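Local structure of Thiol:disulfide interchange protein (Proteus mirabilis, 4OD7) at residues Val25-Phe30 with Ala59-Asp64; Ser29-His34 with Leu66-Lys71; Met73-Ala78 with Ser134-Gln139. The protein probably acts as a periplasmic thiol:disulfide oxidoreductase of the DsbA type, passing disulfide bonds to folding proteins, and is associated with virulence factor maturation. The protein carries 1 engineered substitution. One frame throughout, in Å; residues are numbered along the deposited sequence.

Contact 1: residues Val25-Phe30 with Ala59-Asp64; sequences VEFFSF and ARYHVD. With SCN (thiocyanate ion), chain G.
The guanidinium of R60 lies flat on the ring of F28, the planes 13° apart and R60 CZ 3.8 Å from the ring centroid, a stacked cation-pi pair. R60 reaches it with an extended chain, CG anti to the backbone N (chi1 -178°). From the same group NH1 makes a salt bridge to E26 OE1 (3.1 Å), meeting that oxygen nearly along its C-O axis while the carboxylate is turned 72° from the guanidinium. NH1 also donates to the nitrogen of a thiocyanate ion, probably from the crystallisation liquor. On the opposite face of F28 stands the edge of H62, the planes near perpendicular. H62 NE2 accepts the backbone N-H of F30 at 3.1 Å in a nearly straight bond, which ties down the first turn after the strand; its ND1 pairs with T74.

On the other side of the sheet V25 CG1 packs 3.4 Å from Y61 CD2, and F27 lies alongside Y61, both against helix 130-145.

Behind these side chains run the two parallel strands of the thioredoxin fold's central sheet. E26 N donates to A59 O at 2.9 Å, E26 O receives Y61 N at 2.7 Å, and the ladder runs on through F28 to V63 N. R60 thus gives its flat face to F28 and an edge nitrogen to E26 OE1, and the two together fix the rotation of the guanidinium.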
# COMPACT_ATOMS: atom_id res chain seq x y z
N VAL A 25 -4.88 6.21 -3.68
CA VAL A 25 -4.58 4.79 -3.85
C VAL A 25 -3.08 4.53 -3.60
O VAL A 25 -2.23 5.02 -4.32
CB VAL A 25 -4.92 4.26 -5.24
CG1 VAL A 25 -4.72 2.74 -5.26
CG2 VAL A 25 -6.38 4.62 -5.63
N GLU A 26 -2.82 3.72 -2.58
CA GLU A 26 -1.50 3.26 -2.17
C GLU A 26 -1.20 1.88 -2.81
O GLU A 26 -2.06 1.01 -2.85
CB GLU A 26 -1.51 3.16 -0.64
CG GLU A 26 -1.70 4.47 0.10
CD GLU A 26 -1.79 4.32 1.65
OE1 GLU A 26 -1.38 3.31 2.21
OE2 GLU A 26 -2.39 5.18 2.33
N PHE A 27 0.03 1.70 -3.31
CA PHE A 27 0.49 0.44 -3.87
C PHE A 27 1.75 -0.03 -3.12
O PHE A 27 2.72 0.73 -2.99
CB PHE A 27 0.80 0.62 -5.34
CG PHE A 27 -0.40 0.96 -6.17
CD1 PHE A 27 -1.16 -0.01 -6.76
CD2 PHE A 27 -0.73 2.28 -6.39
CE1 PHE A 27 -2.26 0.35 -7.54
CE2 PHE A 27 -1.83 2.63 -7.17
CZ PHE A 27 -2.58 1.68 -7.74
N PHE A 28 1.76 -1.28 -2.68
CA PHE A 28 2.88 -1.80 -1.89
C PHE A 28 3.05 -3.28 -2.11
O PHE A 28 2.21 -3.92 -2.71
CB PHE A 28 2.66 -1.48 -0.40
CG PHE A 28 1.75 -2.45 0.32
CD1 PHE A 28 2.26 -3.41 1.20
CD2 PHE A 28 0.36 -2.41 0.14
CE1 PHE A 28 1.42 -4.28 1.87
CE2 PHE A 28 -0.46 -3.29 0.79
CZ PHE A 28 0.08 -4.21 1.67
N SER A 29 4.14 -3.81 -1.59
CA SER A 29 4.39 -5.22 -1.52
C SER A 29 5.01 -5.57 -0.16
O SER A 29 5.88 -4.85 0.36
CB SER A 29 5.33 -5.68 -2.65
OG SER A 29 5.67 -7.05 -2.53
N PHE A 30 4.56 -6.68 0.41
CA PHE A 30 5.15 -7.18 1.64
C PHE A 30 6.57 -7.63 1.40
O PHE A 30 7.34 -7.73 2.33
CB PHE A 30 4.36 -8.32 2.19
CG PHE A 30 3.12 -7.89 2.89
CD1 PHE A 30 3.20 -7.16 4.08
CD2 PHE A 30 1.86 -8.22 2.37
CE1 PHE A 30 2.06 -6.78 4.78
CE2 PHE A 30 0.71 -7.83 3.06
CZ PHE A 30 0.82 -7.08 4.26
N ALA A 59 -7.58 3.92 -0.36
CA ALA A 59 -7.37 2.52 -0.72
C ALA A 59 -5.87 2.20 -0.58
O ALA A 59 -5.02 3.07 -0.74
CB ALA A 59 -7.84 2.26 -2.14
N ARG A 60 -5.58 0.93 -0.27
CA ARG A 60 -4.21 0.39 -0.18
C ARG A 60 -4.23 -0.94 -0.83
O ARG A 60 -4.89 -1.83 -0.31
CB ARG A 60 -3.77 0.29 1.27
CG ARG A 60 -2.38 -0.20 1.50
CD ARG A 60 -2.02 -0.04 2.96
NE ARG A 60 -0.76 -0.70 3.33
CZ ARG A 60 0.44 -0.22 3.11
NH1 ARG A 60 0.60 0.92 2.48
NH2 ARG A 60 1.52 -0.87 3.46
N TYR A 61 -3.53 -1.09 -1.94
CA TYR A 61 -3.52 -2.30 -2.76
C TYR A 61 -2.15 -2.97 -2.76
O TYR A 61 -1.13 -2.29 -2.79
CB TYR A 61 -3.91 -1.96 -4.19
CG TYR A 61 -5.32 -1.41 -4.35
CD1 TYR A 61 -6.34 -1.73 -3.45
CD2 TYR A 61 -5.63 -0.54 -5.40
CE1 TYR A 61 -7.64 -1.19 -3.63
CE2 TYR A 61 -6.88 -0.01 -5.58
CZ TYR A 61 -7.87 -0.33 -4.70
OH TYR A 61 -9.11 0.23 -4.94
N HIS A 62 -2.16 -4.30 -2.74
CA HIS A 62 -0.94 -5.10 -2.80
C HIS A 62 -0.66 -5.50 -4.27
O HIS A 62 -1.59 -5.69 -5.11
CB HIS A 62 -1.06 -6.33 -1.92
CG HIS A 62 0.22 -7.08 -1.77
ND1 HIS A 62 0.65 -8.02 -2.67
CD2 HIS A 62 1.16 -7.04 -0.79
CE1 HIS A 62 1.81 -8.53 -2.26
NE2 HIS A 62 2.14 -7.95 -1.13
N VAL A 63 0.63 -5.56 -4.59
CA VAL A 63 1.03 -5.89 -5.94
C VAL A 63 1.52 -7.36 -6.04
O VAL A 63 2.08 -7.90 -5.13
CB VAL A 63 2.16 -4.93 -6.43
CG1 VAL A 63 1.72 -3.45 -6.33
CG2 VAL A 63 3.46 -5.19 -5.68
N ASP A 64 1.30 -7.96 -7.20
CA ASP A 64 1.63 -9.36 -7.41
C ASP A 64 3.04 -9.57 -7.82
O ASP A 64 3.54 -10.68 -7.72
CB ASP A 64 0.76 -9.98 -8.50
CG ASP A 64 -0.69 -10.13 -8.13
OD1 ASP A 64 -1.11 -9.87 -6.98
OD2 ASP A 64 -1.44 -10.48 -9.06
S SCN G . 2.12 4.04 -1.08
C SCN G . 2.61 3.20 0.36
N SCN G . 3.06 2.60 1.29
O HOH W 1 4.36 -8.32 -4.44

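Contact 2: residues Ser29-His34 with Leu66-Lys71; sequences SFYSPH and LGPLGK. Engineered in segment 29-34: S32 (natural residue Cys).
One face of the Y31 ring is met by G67, whose CA sits over the ring centre, 3.4 Å from the centroid and 2° off the normal, a CH-pi contact. G67 has no side chain, and its CA comes straight onto the ring. S29 OG lies in plane at the ring's edge, and P68 CD comes to 3.8 Å from Y31 CE1. At the far end of the ring the phenol oxygen takes a hydrogen bond from the backbone: L69 N donates to Y31 OH at 3.0 Å and 146°, in the type I turn G67-G70 that leads into helix 70-83.

Segment 29-34 runs into the redox motif of the thioredoxin fold, S32 to C35, at the start of helix 33-41. S32 is an engineered replacement of the natural cysteine, so the redox disulfide to C35 is absent here. It stands at the N-cap of the helix, its OG hydrogen-bonded to C35 N and to an acidic side chain of the bound peptide. L66 CD1 packs 3.9 Å from S32 CB, and L66 also touches the peptide backbone.

Upstream, S29 OG accepts Y31 N at 3.1 Å in an ST turn. The same hydroxyl donates to a water at 2.6 Å, which in turn donates to L66 O at 2.8 Å, bridging the two loops. Swung opposite its own backbone N (chi1 175°), S29 OG lies 3.6 Å from L66 CB.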
# COMPACT_ATOMS: atom_id res chain seq x y z
N SER A 29 4.14 -3.81 -1.59
CA SER A 29 4.39 -5.22 -1.52
C SER A 29 5.01 -5.57 -0.16
O SER A 29 5.88 -4.85 0.36
CB SER A 29 5.33 -5.68 -2.65
OG SER A 29 5.67 -7.05 -2.53
N PHE A 30 4.56 -6.68 0.41
CA PHE A 30 5.15 -7.18 1.64
C PHE A 30 6.57 -7.63 1.40
O PHE A 30 7.34 -7.73 2.33
CB PHE A 30 4.36 -8.32 2.19
CG PHE A 30 3.12 -7.89 2.89
CD1 PHE A 30 3.20 -7.16 4.08
CD2 PHE A 30 1.86 -8.22 2.37
CE1 PHE A 30 2.06 -6.78 4.78
CE2 PHE A 30 0.71 -7.83 3.06
CZ PHE A 30 0.82 -7.08 4.26
N TYR A 31 6.92 -7.84 0.14
CA TYR A 31 8.29 -8.23 -0.23
C TYR A 31 9.30 -7.10 -0.38
O TYR A 31 10.47 -7.33 -0.32
CB TYR A 31 8.24 -8.97 -1.55
CG TYR A 31 7.78 -10.40 -1.45
CD1 TYR A 31 8.67 -11.40 -1.09
CD2 TYR A 31 6.46 -10.76 -1.72
CE1 TYR A 31 8.28 -12.71 -1.04
CE2 TYR A 31 6.07 -12.09 -1.66
CZ TYR A 31 6.99 -13.05 -1.32
OH TYR A 31 6.68 -14.37 -1.24
N SER A 32 8.80 -5.88 -0.48
CA SER A 32 9.57 -4.71 -0.80
C SER A 32 10.23 -4.08 0.45
O SER A 32 9.56 -3.66 1.40
CB SER A 32 8.62 -3.72 -1.49
OG SER A 32 9.09 -2.41 -1.42
N PRO A 33 11.58 -4.03 0.48
CA PRO A 33 12.19 -3.37 1.62
C PRO A 33 11.81 -1.90 1.68
O PRO A 33 11.62 -1.39 2.75
CB PRO A 33 13.69 -3.56 1.39
CG PRO A 33 13.79 -4.73 0.52
CD PRO A 33 12.59 -4.69 -0.36
N HIS A 34 11.68 -1.24 0.56
CA HIS A 34 11.24 0.14 0.57
C HIS A 34 9.81 0.30 1.14
O HIS A 34 9.51 1.26 1.79
CB HIS A 34 11.32 0.72 -0.83
CG HIS A 34 12.72 1.06 -1.28
ND1 HIS A 34 13.47 0.20 -2.04
CD2 HIS A 34 13.49 2.15 -1.09
CE1 HIS A 34 14.64 0.75 -2.30
NE2 HIS A 34 14.69 1.92 -1.71
N LEU A 66 6.16 -8.67 -7.08
CA LEU A 66 7.36 -8.96 -6.31
C LEU A 66 7.16 -10.25 -5.54
O LEU A 66 6.07 -10.51 -5.05
CB LEU A 66 7.68 -7.82 -5.37
CG LEU A 66 8.01 -6.48 -6.05
CD1 LEU A 66 8.30 -5.40 -5.00
CD2 LEU A 66 9.17 -6.63 -7.00
N GLY A 67 8.19 -11.08 -5.53
CA GLY A 67 8.29 -12.20 -4.63
C GLY A 67 7.66 -13.43 -5.21
O GLY A 67 6.79 -13.33 -6.06
N PRO A 68 8.10 -14.61 -4.77
CA PRO A 68 7.52 -15.86 -5.27
C PRO A 68 6.04 -16.01 -4.97
O PRO A 68 5.30 -16.49 -5.81
CB PRO A 68 8.33 -16.93 -4.55
CG PRO A 68 9.57 -16.33 -4.25
CD PRO A 68 9.27 -14.89 -3.93
N LEU A 69 5.63 -15.50 -3.81
CA LEU A 69 4.23 -15.59 -3.40
C LEU A 69 3.49 -14.24 -3.50
O LEU A 69 2.55 -13.97 -2.76
CB LEU A 69 4.17 -16.14 -1.97
CG LEU A 69 4.80 -17.54 -1.78
CD1 LEU A 69 4.87 -17.97 -0.34
CD2 LEU A 69 3.97 -18.59 -2.55
N GLY A 70 3.90 -13.43 -4.47
CA GLY A 70 3.36 -12.11 -4.68
C GLY A 70 1.86 -12.19 -4.70
O GLY A 70 1.16 -11.47 -3.96
N LYS A 71 1.35 -13.02 -5.59
CA LYS A 71 -0.07 -13.02 -5.80
C LYS A 71 -0.79 -13.68 -4.62
O LYS A 71 -1.92 -13.31 -4.28
CB LYS A 71 -0.34 -13.66 -7.15
CG LYS A 71 -0.24 -15.15 -7.21
CD LYS A 71 -0.65 -15.65 -8.58
CE LYS A 71 -0.14 -17.07 -8.84
NZ LYS A 71 1.35 -17.15 -8.87
O HOH W 1 4.36 -8.32 -4.44

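Contact 3: residues Met73-Ala78 with Ser134-Gln139; sequences MTRAWA and SLVSQQ
A78 and V136 meet where helix 70-83 of the helical part of DsbA crosses helix 130-145, which packs against the thioredoxin sheet; the axes of the short segments come within 8.8 Å at 121°. A78 is the small residue at this crossing. Its CB touches L135 CB at 3.6 Å, and V136 CG2 rests 3.9 Å from A78 CB. L135 CD1 reaches over to the carbonyl oxygen of A78.

Among the contacts of charged and apolar groups, R75 bends at chi3 (-70°) to bring one face of its guanidinium over V136 CG2, which lies 3.9 Å from R75 CZ. That bend keeps the group beside helix 130-145, where NH1 hydrogen-bonds to N133 OD1 of that helix and to I127 O in the loop before it.

Polar bonds centre on Q139, whose extended chain points across at T74 from the opposite direction. NE2 makes a weak bond to T74 O and brushes T74 CG2. Its OE1 lies in plane at the edge of the W77 ring, 3.4 Å from W77 CD1, and accepts from H62 N, so both ends of the amide are engaged, which supports its modelled flip. W77 NE1 bonds to R60 O, while T74 OG1 hydrogen-bonds to D64 OD1. L135 O takes two donors from opposite faces of its plane: the backbone N of Q139, and Q139 NE2 at 3.1 Å.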
# COMPACT_ATOMS: atom_id res chain seq x y z
N MET A 73 0.21 -13.25 -1.68
CA MET A 73 0.27 -12.21 -0.69
C MET A 73 -0.73 -11.12 -0.97
O MET A 73 -1.23 -10.48 -0.05
CB MET A 73 1.70 -11.65 -0.59
CG MET A 73 2.63 -12.66 0.11
SD MET A 73 2.30 -13.10 1.80
CE MET A 73 2.62 -11.57 2.61
N THR A 74 -1.04 -10.93 -2.23
CA THR A 74 -2.13 -10.04 -2.60
C THR A 74 -3.47 -10.53 -2.09
O THR A 74 -4.25 -9.74 -1.61
CB THR A 74 -2.19 -9.86 -4.12
OG1 THR A 74 -1.01 -9.20 -4.55
CG2 THR A 74 -3.40 -9.07 -4.56
N ARG A 75 -3.71 -11.83 -2.16
CA ARG A 75 -4.93 -12.43 -1.59
C ARG A 75 -4.94 -12.31 -0.05
O ARG A 75 -5.95 -11.98 0.51
CB ARG A 75 -5.07 -13.88 -2.02
CG ARG A 75 -6.38 -14.55 -1.51
CD ARG A 75 -6.59 -15.86 -2.28
NE ARG A 75 -6.95 -15.64 -3.68
CZ ARG A 75 -8.16 -15.41 -4.14
NH1 ARG A 75 -9.21 -15.38 -3.33
NH2 ARG A 75 -8.33 -15.21 -5.42
N ALA A 76 -3.79 -12.52 0.60
CA ALA A 76 -3.63 -12.32 2.04
C ALA A 76 -4.05 -10.91 2.42
O ALA A 76 -4.71 -10.70 3.42
CB ALA A 76 -2.17 -12.55 2.44
N TRP A 77 -3.62 -9.94 1.63
CA TRP A 77 -3.94 -8.58 1.97
C TRP A 77 -5.46 -8.35 1.81
O TRP A 77 -6.06 -7.66 2.61
CB TRP A 77 -3.17 -7.60 1.11
CG TRP A 77 -3.43 -6.14 1.47
CD1 TRP A 77 -3.91 -5.19 0.66
CD2 TRP A 77 -3.22 -5.51 2.74
NE1 TRP A 77 -4.00 -4.00 1.32
CE2 TRP A 77 -3.58 -4.17 2.61
CE3 TRP A 77 -2.74 -5.96 3.97
CZ2 TRP A 77 -3.49 -3.26 3.66
CZ3 TRP A 77 -2.63 -5.03 5.02
CH2 TRP A 77 -3.01 -3.72 4.86
N ALA A 78 -6.05 -8.94 0.77
CA ALA A 78 -7.51 -8.92 0.60
C ALA A 78 -8.22 -9.54 1.84
O ALA A 78 -9.28 -9.11 2.20
CB ALA A 78 -7.93 -9.63 -0.67
N SER A 134 -13.31 -10.48 -5.09
CA SER A 134 -13.53 -9.15 -5.62
C SER A 134 -12.41 -8.21 -5.26
O SER A 134 -11.98 -7.44 -6.10
CB SER A 134 -14.83 -8.57 -5.07
OG SER A 134 -15.92 -9.36 -5.48
N LEU A 135 -11.94 -8.27 -4.03
CA LEU A 135 -10.80 -7.43 -3.61
C LEU A 135 -9.53 -7.78 -4.37
O LEU A 135 -8.71 -6.91 -4.64
CB LEU A 135 -10.52 -7.59 -2.10
CG LEU A 135 -11.52 -6.93 -1.18
CD1 LEU A 135 -11.34 -7.45 0.22
CD2 LEU A 135 -11.38 -5.44 -1.17
N VAL A 136 -9.32 -9.05 -4.68
CA VAL A 136 -8.13 -9.43 -5.42
C VAL A 136 -8.20 -8.80 -6.81
O VAL A 136 -7.21 -8.22 -7.29
CB VAL A 136 -7.96 -11.00 -5.47
CG1 VAL A 136 -7.07 -11.46 -6.69
CG2 VAL A 136 -7.52 -11.55 -4.04
N SER A 137 -9.36 -8.92 -7.46
CA SER A 137 -9.60 -8.35 -8.78
C SER A 137 -9.41 -6.86 -8.73
O SER A 137 -8.80 -6.29 -9.62
CB SER A 137 -10.97 -8.73 -9.29
OG SER A 137 -11.03 -10.12 -9.36
N GLN A 138 -9.92 -6.24 -7.68
CA GLN A 138 -9.82 -4.79 -7.51
C GLN A 138 -8.37 -4.32 -7.50
O GLN A 138 -8.06 -3.28 -8.08
CB GLN A 138 -10.44 -4.36 -6.21
CG GLN A 138 -10.49 -2.85 -6.11
CD GLN A 138 -11.49 -2.36 -5.08
OE1 GLN A 138 -12.58 -1.96 -5.42
NE2 GLN A 138 -11.09 -2.40 -3.80
N GLN A 139 -7.53 -5.05 -6.79
CA GLN A 139 -6.09 -4.75 -6.67
C GLN A 139 -5.34 -4.90 -7.98
O GLN A 139 -4.61 -4.01 -8.43
CB GLN A 139 -5.50 -5.64 -5.61
CG GLN A 139 -5.98 -5.28 -4.25
CD GLN A 139 -5.43 -6.19 -3.17
OE1 GLN A 139 -4.35 -5.95 -2.63
NE2 GLN A 139 -6.19 -7.22 -2.83

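Overall arrangement
Contact 1 is the buried core, centred about 3 Å from the centre of the chain, whereas the centres of contacts 2 and 3 lie about 12 and 11 Å out and both are only partly buried. Contact 2 continues from the end of contact 1, sharing S29, F30 and a water, and trades the strand ladder for turns beside the peptide site. Contacts 2 and 3 both use helix 70-83, its start in one and its next turns in the other. Contact 3 returns to contact 1 through polar links from Q139 and T74 to H62 and D64. Regular backbone pairing and a salt bridge thus give way to ring-on-glycine packing and then to helix-helix packing.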